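Local coordinates for protein peptidase S15/CocE/NonD (Thaumarchaeota archaeon SCGC AB-539-E09, PDB 4PF1) that probably cleaves amino-terminal residues from peptides as a serine aminopeptidase of the alpha/beta-hydrolase fold, at residues A[314-326]-A[372-385]. Sequence-based numbering, arbitrary orientation.
Sequences PEGKLVHFVLGPW and IPRVLSYETGANAW
Ile372 lays CG2 against His320 ND1, 3.7 Å away, the two side chains crossing at about a right angle. Pro373 O accepts from His320 ND1 at 3.2 Å; the bond is nearly straight (N-H...O 170°) and the oxygen lies in the imidazole plane, though the donor sits above the carbonyl plane. A water also donates to Pro373 O and Phe321 O. Arg374, bent at chi2 and chi3, brings one guanidinium face over Gly316 N. From Val375 to Tyr378 the chain runs parallel to 319-324, with Phe321 N to Arg374 O at 2.9 Å opening four backbone bonds. Leu376 lies alongside Val322 on the face covered by helix 347-365. With chi1 at -174°, which turns CG away from the backbone nitrogen, Tyr378 lays a ring face against Pro325, whose CG stands 3.7 Å from the ring centroid in a CH-pi contact; OH donates to Asn383 OD1 and also bonds Glu344 N. A leucine at Tyr378 would probably leave Pro325 without its aromatic platform and both Asn383 OD1 and Glu344 N without their hydroxyl partner. Trp385 CH2 meets Trp326 CH2 at 3.8 Å, ring planes inclined 54°. Backbone bonding thus extends the central sheet of the hydrolase fold, while the imidazole bond and the proline-aromatic contacts lie at the two ends of the strand pair.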
ATOM      1  N   PRO A 314     -39.303 -31.616  10.034  1.00 42.77           N
ATOM      2  CA  PRO A 314     -40.079 -30.689  10.885  1.00 43.03           C
ATOM      3  C   PRO A 314     -39.443 -30.376  12.244  1.00 46.88           C
ATOM      4  O   PRO A 314     -39.345 -29.201  12.607  1.00 46.38           O
ATOM      5  CB  PRO A 314     -41.424 -31.408  11.063  1.00 45.64           C
ATOM      6  CG  PRO A 314     -41.506 -32.364   9.924  1.00 50.09           C
ATOM      7  CD  PRO A 314     -40.102 -32.811   9.685  1.00 45.16           C
ATOM      8  N   GLU A 315     -39.012 -31.413  12.986  1.00 43.41           N
ATOM      9  CA  GLU A 315     -38.433 -31.268  14.329  1.00 43.28           C
ATOM     10  C   GLU A 315     -37.034 -30.600  14.329  1.00 44.92           C
ATOM     11  O   GLU A 315     -36.543 -30.219  15.396  1.00 44.76           O
ATOM     12  CB  GLU A 315     -38.372 -32.632  15.057  1.00 45.49           C
ATOM     13  CG  GLU A 315     -37.551 -33.703  14.350  1.00 57.98           C
ATOM     14  CD  GLU A 315     -38.321 -34.505  13.321  1.00 81.01           C
ATOM     15  OE1 GLU A 315     -38.177 -34.211  12.112  1.00 72.15           O
ATOM     16  OE2 GLU A 315     -39.088 -35.408  13.724  1.00 78.30           O
ATOM     17  N   GLY A 316     -36.428 -30.458  13.149  1.00 39.02           N
ATOM     18  CA  GLY A 316     -35.097 -29.879  13.006  1.00 37.29           C
ATOM     19  C   GLY A 316     -34.030 -30.826  13.515  1.00 38.79           C
ATOM     20  O   GLY A 316     -33.212 -30.454  14.361  1.00 37.96           O
ATOM     21  N   LYS A 317     -34.065 -32.076  13.027  1.00 33.80           N
ATOM     22  CA  LYS A 317     -33.151 -33.135  13.444  1.00 32.80           C
ATOM     23  C   LYS A 317     -31.930 -33.250  12.521  1.00 34.06           C
ATOM     24  O   LYS A 317     -30.851 -33.614  12.990  1.00 33.85           O
ATOM     25  CB  LYS A 317     -33.897 -34.480  13.484  1.00 35.70           C
ATOM     26  CG  LYS A 317     -33.463 -35.391  14.630  1.00 47.35           C
ATOM     27  CD  LYS A 317     -34.148 -36.760  14.571  1.00 57.35           C
ATOM     28  CE  LYS A 317     -35.490 -36.785  15.271  1.00 68.73           C
ATOM     29  NZ  LYS A 317     -36.177 -38.091  15.097  1.00 77.78           N
ATOM     30  N   LEU A 318     -32.098 -32.960  11.217  1.00 28.65           N
ATOM     31  CA  LEU A 318     -31.021 -33.140  10.240  1.00 27.48           C
ATOM     32  C   LEU A 318     -30.569 -31.848   9.536  1.00 30.37           C
ATOM     33  O   LEU A 318     -29.385 -31.727   9.226  1.00 30.11           O
ATOM     34  CB  LEU A 318     -31.444 -34.174   9.173  1.00 27.51           C
ATOM     35  CG  LEU A 318     -31.842 -35.571   9.685  1.00 32.32           C
ATOM     36  CD1 LEU A 318     -32.763 -36.268   8.708  1.00 32.70           C
ATOM     37  CD2 LEU A 318     -30.617 -36.432   9.968  1.00 34.24           C
ATOM     38  N   VAL A 319     -31.493 -30.913   9.242  1.00 25.82           N
ATOM     39  CA  VAL A 319     -31.147 -29.713   8.467  1.00 24.69           C
ATOM     40  C   VAL A 319     -30.894 -28.478   9.357  1.00 26.57           C
ATOM     41  O   VAL A 319     -31.712 -28.134  10.211  1.00 26.16           O
ATOM     42  CB  VAL A 319     -32.210 -29.410   7.367  1.00 28.90           C
ATOM     43  CG1 VAL A 319     -31.806 -28.209   6.517  1.00 28.29           C
ATOM     44  CG2 VAL A 319     -32.441 -30.624   6.480  1.00 28.91           C
ATOM     45  N   HIS A 320     -29.756 -27.807   9.110  1.00 21.88           N
ATOM     46  CA  HIS A 320     -29.349 -26.556   9.751  1.00 21.03           C
ATOM     47  C   HIS A 320     -28.899 -25.573   8.675  1.00 23.19           C
ATOM     48  O   HIS A 320     -28.166 -25.960   7.766  1.00 22.35           O
ATOM     49  CB  HIS A 320     -28.219 -26.787  10.764  1.00 21.83           C
ATOM     50  CG  HIS A 320     -28.534 -27.804  11.812  1.00 26.15           C
ATOM     51  ND1 HIS A 320     -29.122 -27.445  13.010  1.00 28.51           N
ATOM     52  CD2 HIS A 320     -28.319 -29.139  11.812  1.00 28.26           C
ATOM     53  CE1 HIS A 320     -29.247 -28.568  13.697  1.00 28.44           C
ATOM     54  NE2 HIS A 320     -28.780 -29.615  13.014  1.00 28.70           N
ATOM     55  N   PHE A 321     -29.337 -24.308   8.770  1.00 19.10           N
ATOM     56  CA  PHE A 321     -28.960 -23.276   7.804  1.00 17.82           C
ATOM     57  C   PHE A 321     -28.148 -22.173   8.478  1.00 20.06           C
ATOM     58  O   PHE A 321     -28.585 -21.597   9.474  1.00 19.59           O
ATOM     59  CB  PHE A 321     -30.209 -22.699   7.108  1.00 19.55           C
ATOM     60  CG  PHE A 321     -29.994 -21.557   6.136  1.00 20.79           C
ATOM     61  CD1 PHE A 321     -28.987 -21.616   5.177  1.00 23.98           C
ATOM     62  CD2 PHE A 321     -30.850 -20.462   6.128  1.00 23.25           C
ATOM     63  CE1 PHE A 321     -28.801 -20.567   4.272  1.00 24.70           C
ATOM     64  CE2 PHE A 321     -30.668 -19.418   5.217  1.00 25.87           C
ATOM     65  CZ  PHE A 321     -29.645 -19.477   4.296  1.00 23.76           C
ATOM     66  N   VAL A 322     -26.950 -21.902   7.939  1.00 15.64           N
ATOM     67  CA  VAL A 322     -26.051 -20.857   8.428  1.00 14.86           C
ATOM     68  C   VAL A 322     -25.889 -19.814   7.322  1.00 16.90           C
ATOM     69  O   VAL A 322     -25.522 -20.160   6.200  1.00 15.63           O
ATOM     70  CB  VAL A 322     -24.677 -21.415   8.910  1.00 18.74           C
ATOM     71  CG1 VAL A 322     -23.780 -20.292   9.433  1.00 18.44           C
ATOM     72  CG2 VAL A 322     -24.858 -22.491   9.976  1.00 18.85           C
ATOM     73  N   LEU A 323     -26.205 -18.547   7.634  1.00 13.23           N
ATOM     74  CA  LEU A 323     -26.103 -17.435   6.693  1.00 12.78           C
ATOM     75  C   LEU A 323     -25.174 -16.362   7.273  1.00 16.68           C
ATOM     76  O   LEU A 323     -25.558 -15.630   8.191  1.00 17.11           O
ATOM     77  CB  LEU A 323     -27.513 -16.879   6.388  1.00 12.92           C
ATOM     78  CG  LEU A 323     -27.665 -15.847   5.256  1.00 16.46           C
ATOM     79  CD1 LEU A 323     -27.148 -16.386   3.917  1.00 15.96           C
ATOM     80  CD2 LEU A 323     -29.107 -15.447   5.106  1.00 18.01           C
ATOM     81  N   GLY A 324     -23.936 -16.343   6.786  1.00 13.01           N
ATOM     82  CA  GLY A 324     -22.905 -15.420   7.254  1.00 12.66           C
ATOM     83  C   GLY A 324     -22.692 -14.200   6.374  1.00 15.52           C
ATOM     84  O   GLY A 324     -23.209 -14.144   5.254  1.00 14.30           O
ATOM     85  N   PRO A 325     -21.910 -13.194   6.859  1.00 12.14           N
ATOM     86  CA  PRO A 325     -21.668 -11.983   6.044  1.00 11.76           C
ATOM     87  C   PRO A 325     -20.519 -12.232   5.075  1.00 15.68           C
ATOM     88  O   PRO A 325     -19.473 -11.571   5.128  1.00 15.21           O
ATOM     89  CB  PRO A 325     -21.307 -10.940   7.103  1.00 13.75           C
ATOM     90  CG  PRO A 325     -20.581 -11.736   8.158  1.00 18.06           C
ATOM     91  CD  PRO A 325     -21.184 -13.130   8.148  1.00 13.66           C
ATOM     92  N   TRP A 326     -20.697 -13.226   4.216  1.00 12.16           N
ATOM     93  CA  TRP A 326     -19.616 -13.723   3.401  1.00 11.12           C
ATOM     94  C   TRP A 326     -19.836 -13.591   1.927  1.00 14.13           C
ATOM     95  O   TRP A 326     -20.959 -13.712   1.441  1.00 13.63           O
ATOM     96  CB  TRP A 326     -19.390 -15.214   3.730  1.00  9.64           C
ATOM     97  CG  TRP A 326     -19.138 -15.490   5.185  1.00 10.50           C
ATOM     98  CD1 TRP A 326     -18.280 -14.823   6.010  1.00 13.34           C
ATOM     99  CD2 TRP A 326     -19.685 -16.565   5.960  1.00 10.55           C
ATOM    100  NE1 TRP A 326     -18.271 -15.404   7.256  1.00 13.04           N
ATOM    101  CE2 TRP A 326     -19.129 -16.474   7.256  1.00 14.54           C
ATOM    102  CE3 TRP A 326     -20.591 -17.605   5.683  1.00 11.84           C
ATOM    103  CZ2 TRP A 326     -19.477 -17.359   8.286  1.00 14.16           C
ATOM    104  CZ3 TRP A 326     -20.947 -18.470   6.707  1.00 13.73           C
ATOM    105  CH2 TRP A 326     -20.380 -18.356   7.986  1.00 14.56           C
ATOM    106  N   ILE A 372     -27.123 -26.568  18.007  1.00 27.34           N
ATOM    107  CA  ILE A 372     -27.055 -25.698  16.833  1.00 25.55           C
ATOM    108  C   ILE A 372     -28.487 -25.293  16.484  1.00 27.85           C
ATOM    109  O   ILE A 372     -29.358 -26.165  16.416  1.00 27.50           O
ATOM    110  CB  ILE A 372     -26.325 -26.396  15.631  1.00 28.31           C
ATOM    111  CG1 ILE A 372     -24.899 -26.855  16.021  1.00 28.58           C
ATOM    112  CG2 ILE A 372     -26.290 -25.489  14.376  1.00 28.36           C
ATOM    113  CD1 ILE A 372     -24.346 -27.991  15.166  1.00 33.63           C
ATOM    114  N   PRO A 373     -28.779 -23.984  16.291  1.00 23.16           N
ATOM    115  CA  PRO A 373     -30.157 -23.596  15.954  1.00 22.87           C
ATOM    116  C   PRO A 373     -30.552 -24.036  14.543  1.00 25.97           C
ATOM    117  O   PRO A 373     -29.689 -24.433  13.748  1.00 25.56           O
ATOM    118  CB  PRO A 373     -30.126 -22.069  16.069  1.00 24.45           C
ATOM    119  CG  PRO A 373     -28.718 -21.699  15.758  1.00 28.42           C
ATOM    120  CD  PRO A 373     -27.882 -22.807  16.346  1.00 24.21           C
ATOM    121  N   ARG A 374     -31.856 -23.967  14.234  1.00 21.90           N
ATOM    122  CA  ARG A 374     -32.380 -24.270  12.904  1.00 21.34           C
ATOM    123  C   ARG A 374     -31.737 -23.320  11.896  1.00 23.27           C
ATOM    124  O   ARG A 374     -31.279 -23.754  10.839  1.00 22.70           O
ATOM    125  CB  ARG A 374     -33.915 -24.120  12.896  1.00 22.84           C
ATOM    126  CG  ARG A 374     -34.603 -24.644  11.631  1.00 32.54           C
ATOM    127  CD  ARG A 374     -35.035 -26.104  11.735  1.00 43.16           C
ATOM    128  NE  ARG A 374     -35.662 -26.428  13.022  1.00 50.99           N
ATOM    129  CZ  ARG A 374     -36.957 -26.281  13.287  1.00 62.07           C
ATOM    130  NH1 ARG A 374     -37.436 -26.602  14.482  1.00 45.17           N
ATOM    131  NH2 ARG A 374     -37.783 -25.803  12.362  1.00 49.18           N
ATOM    132  N   VAL A 375     -31.668 -22.021  12.258  1.00 18.35           N
ATOM    133  CA  VAL A 375     -31.076 -20.975  11.432  1.00 16.93           C
ATOM    134  C   VAL A 375     -30.092 -20.147  12.277  1.00 19.46           C
ATOM    135  O   VAL A 375     -30.431 -19.684  13.370  1.00 19.04           O
ATOM    136  CB  VAL A 375     -32.158 -20.083  10.746  1.00 20.69           C
ATOM    137  CG1 VAL A 375     -31.527 -18.897  10.018  1.00 19.98           C
ATOM    138  CG2 VAL A 375     -33.016 -20.901   9.782  1.00 20.80           C
ATOM    139  N   LEU A 376     -28.866 -20.000  11.772  1.00 14.54           N
ATOM    140  CA  LEU A 376     -27.823 -19.192  12.382  1.00 13.63           C
ATOM    141  C   LEU A 376     -27.523 -18.065  11.406  1.00 15.73           C
ATOM    142  O   LEU A 376     -26.975 -18.309  10.333  1.00 14.14           O
ATOM    143  CB  LEU A 376     -26.582 -20.059  12.694  1.00 13.65           C
ATOM    144  CG  LEU A 376     -25.441 -19.403  13.486  1.00 18.15           C
ATOM    145  CD1 LEU A 376     -25.910 -18.914  14.859  1.00 18.39           C
ATOM    146  CD2 LEU A 376     -24.289 -20.367  13.654  1.00 20.65           C
ATOM    147  N   SER A 377     -28.024 -16.861  11.710  1.00 12.10           N
ATOM    148  CA  SER A 377     -27.924 -15.723  10.802  1.00 11.24           C
ATOM    149  C   SER A 377     -27.105 -14.583  11.390  1.00 14.88           C
ATOM    150  O   SER A 377     -27.336 -14.165  12.527  1.00 14.03           O
ATOM    151  CB  SER A 377     -29.320 -15.227  10.431  1.00 13.58           C
ATOM    152  OG  SER A 377     -29.283 -14.008   9.706  1.00 19.10           O
ATOM    153  N   TYR A 378     -26.155 -14.072  10.600  1.00 11.96           N
ATOM    154  CA  TYR A 378     -25.357 -12.916  10.988  1.00 11.73           C
ATOM    155  C   TYR A 378     -26.023 -11.680  10.439  1.00 16.02           C
ATOM    156  O   TYR A 378     -26.272 -11.588   9.233  1.00 15.53           O
ATOM    157  CB  TYR A 378     -23.915 -13.034  10.479  1.00 12.24           C
ATOM    158  CG  TYR A 378     -22.990 -11.938  10.973  1.00 13.53           C
ATOM    159  CD1 TYR A 378     -22.966 -10.687  10.358  1.00 15.46           C
ATOM    160  CD2 TYR A 378     -22.087 -12.175  12.005  1.00 14.24           C
ATOM    161  CE1 TYR A 378     -22.087  -9.689  10.780  1.00 15.75           C
ATOM    162  CE2 TYR A 378     -21.206 -11.184  12.439  1.00 14.81           C
ATOM    163  CZ  TYR A 378     -21.204  -9.945  11.817  1.00 20.00           C
ATOM    164  OH  TYR A 378     -20.314  -8.979  12.214  1.00 18.61           O
ATOM    165  N   GLU A 379     -26.329 -10.734  11.322  1.00 13.19           N
ATOM    166  CA  GLU A 379     -26.983  -9.489  10.954  1.00 12.70           C
ATOM    167  C   GLU A 379     -25.944  -8.402  10.736  1.00 16.30           C
ATOM    168  O   GLU A 379     -25.221  -8.047  11.671  1.00 15.71           O
ATOM    169  CB  GLU A 379     -27.988  -9.079  12.046  1.00 14.40           C
ATOM    170  CG  GLU A 379     -28.873  -7.899  11.675  1.00 21.60           C
ATOM    171  CD  GLU A 379     -29.840  -7.459  12.759  1.00 37.87           C
ATOM    172  OE1 GLU A 379     -29.672  -7.879  13.927  1.00 27.82           O
ATOM    173  OE2 GLU A 379     -30.767  -6.683  12.438  1.00 28.66           O
ATOM    174  N   THR A 380     -25.865  -7.873   9.499  1.00 12.60           N
ATOM    175  CA  THR A 380     -24.942  -6.785   9.164  1.00 12.12           C
ATOM    176  C   THR A 380     -25.502  -5.476   9.744  1.00 16.68           C
ATOM    177  O   THR A 380     -26.687  -5.404  10.070  1.00 16.36           O
ATOM    178  CB  THR A 380     -24.655  -6.729   7.647  1.00 16.29           C
ATOM    179  OG1 THR A 380     -25.878  -6.791   6.910  1.00 15.13           O
ATOM    180  CG2 THR A 380     -23.715  -7.842   7.191  1.00 13.36           C
ATOM    181  N   GLY A 381     -24.630  -4.497   9.960  1.00 14.14           N
ATOM    182  CA  GLY A 381     -24.999  -3.245  10.612  1.00 14.71           C
ATOM    183  C   GLY A 381     -24.896  -3.381  12.118  1.00 19.96           C
ATOM    184  O   GLY A 381     -24.111  -2.675  12.757  1.00 19.44           O
ATOM    185  N   ALA A 382     -25.668  -4.332  12.693  1.00 17.65           N
ATOM    186  CA  ALA A 382     -25.656  -4.648  14.124  1.00 17.89           C
ATOM    187  C   ALA A 382     -24.436  -5.515  14.487  1.00 21.00           C
ATOM    188  O   ALA A 382     -23.982  -5.478  15.634  1.00 20.19           O
ATOM    189  CB  ALA A 382     -26.940  -5.368  14.508  1.00 19.03           C
ATOM    190  N   ASN A 383     -23.919  -6.303  13.501  1.00 16.86           N
ATOM    191  CA  ASN A 383     -22.749  -7.196  13.629  1.00 16.21           C
ATOM    192  C   ASN A 383     -22.938  -8.236  14.757  1.00 20.79           C
ATOM    193  O   ASN A 383     -22.121  -8.323  15.678  1.00 20.64           O
ATOM    194  CB  ASN A 383     -21.454  -6.389  13.819  1.00 14.02           C
ATOM    195  CG  ASN A 383     -21.062  -5.599  12.600  1.00 28.85           C
ATOM    196  OD1 ASN A 383     -20.765  -6.152  11.535  1.00 19.30           O
ATOM    197  ND2 ASN A 383     -21.058  -4.283  12.727  1.00 23.73           N
ATOM    198  N   ALA A 384     -24.015  -9.031  14.666  1.00 17.57           N
ATOM    199  CA  ALA A 384     -24.328 -10.041  15.672  1.00 17.74           C
ATOM    200  C   ALA A 384     -24.923 -11.296  15.056  1.00 20.54           C
ATOM    201  O   ALA A 384     -25.694 -11.214  14.095  1.00 19.34           O
ATOM    202  CB  ALA A 384     -25.289  -9.469  16.706  1.00 18.96           C
ATOM    203  N   TRP A 385     -24.558 -12.462  15.620  1.00 17.41           N
ATOM    204  CA  TRP A 385     -25.084 -13.767  15.225  1.00 17.19           C
ATOM    205  C   TRP A 385     -26.379 -14.016  15.980  1.00 22.20           C
ATOM    206  O   TRP A 385     -26.449 -13.751  17.183  1.00 22.08           O
ATOM    207  CB  TRP A 385     -24.070 -14.886  15.528  1.00 15.74           C
ATOM    208  CG  TRP A 385     -22.938 -14.996  14.548  1.00 16.13           C
ATOM    209  CD1 TRP A 385     -21.646 -14.608  14.743  1.00 18.85           C
ATOM    210  CD2 TRP A 385     -22.978 -15.633  13.263  1.00 15.65           C
ATOM    211  NE1 TRP A 385     -20.883 -14.927  13.642  1.00 18.01           N
ATOM    212  CE2 TRP A 385     -21.676 -15.555  12.716  1.00 19.11           C
ATOM    213  CE3 TRP A 385     -23.999 -16.220  12.494  1.00 16.78           C
ATOM    214  CZ2 TRP A 385     -21.367 -16.052  11.446  1.00 17.82           C
ATOM    215  CZ3 TRP A 385     -23.689 -16.723  11.240  1.00 17.71           C
ATOM    216  CH2 TRP A 385     -22.388 -16.636  10.727  1.00 17.99           C
TER
HETATM  217  O   HOH W   1     -27.988 -23.379  12.039  1.00 22.58           O
HETATM  218  O   HOH W   2     -27.321 -13.675   7.837  1.00  9.82           O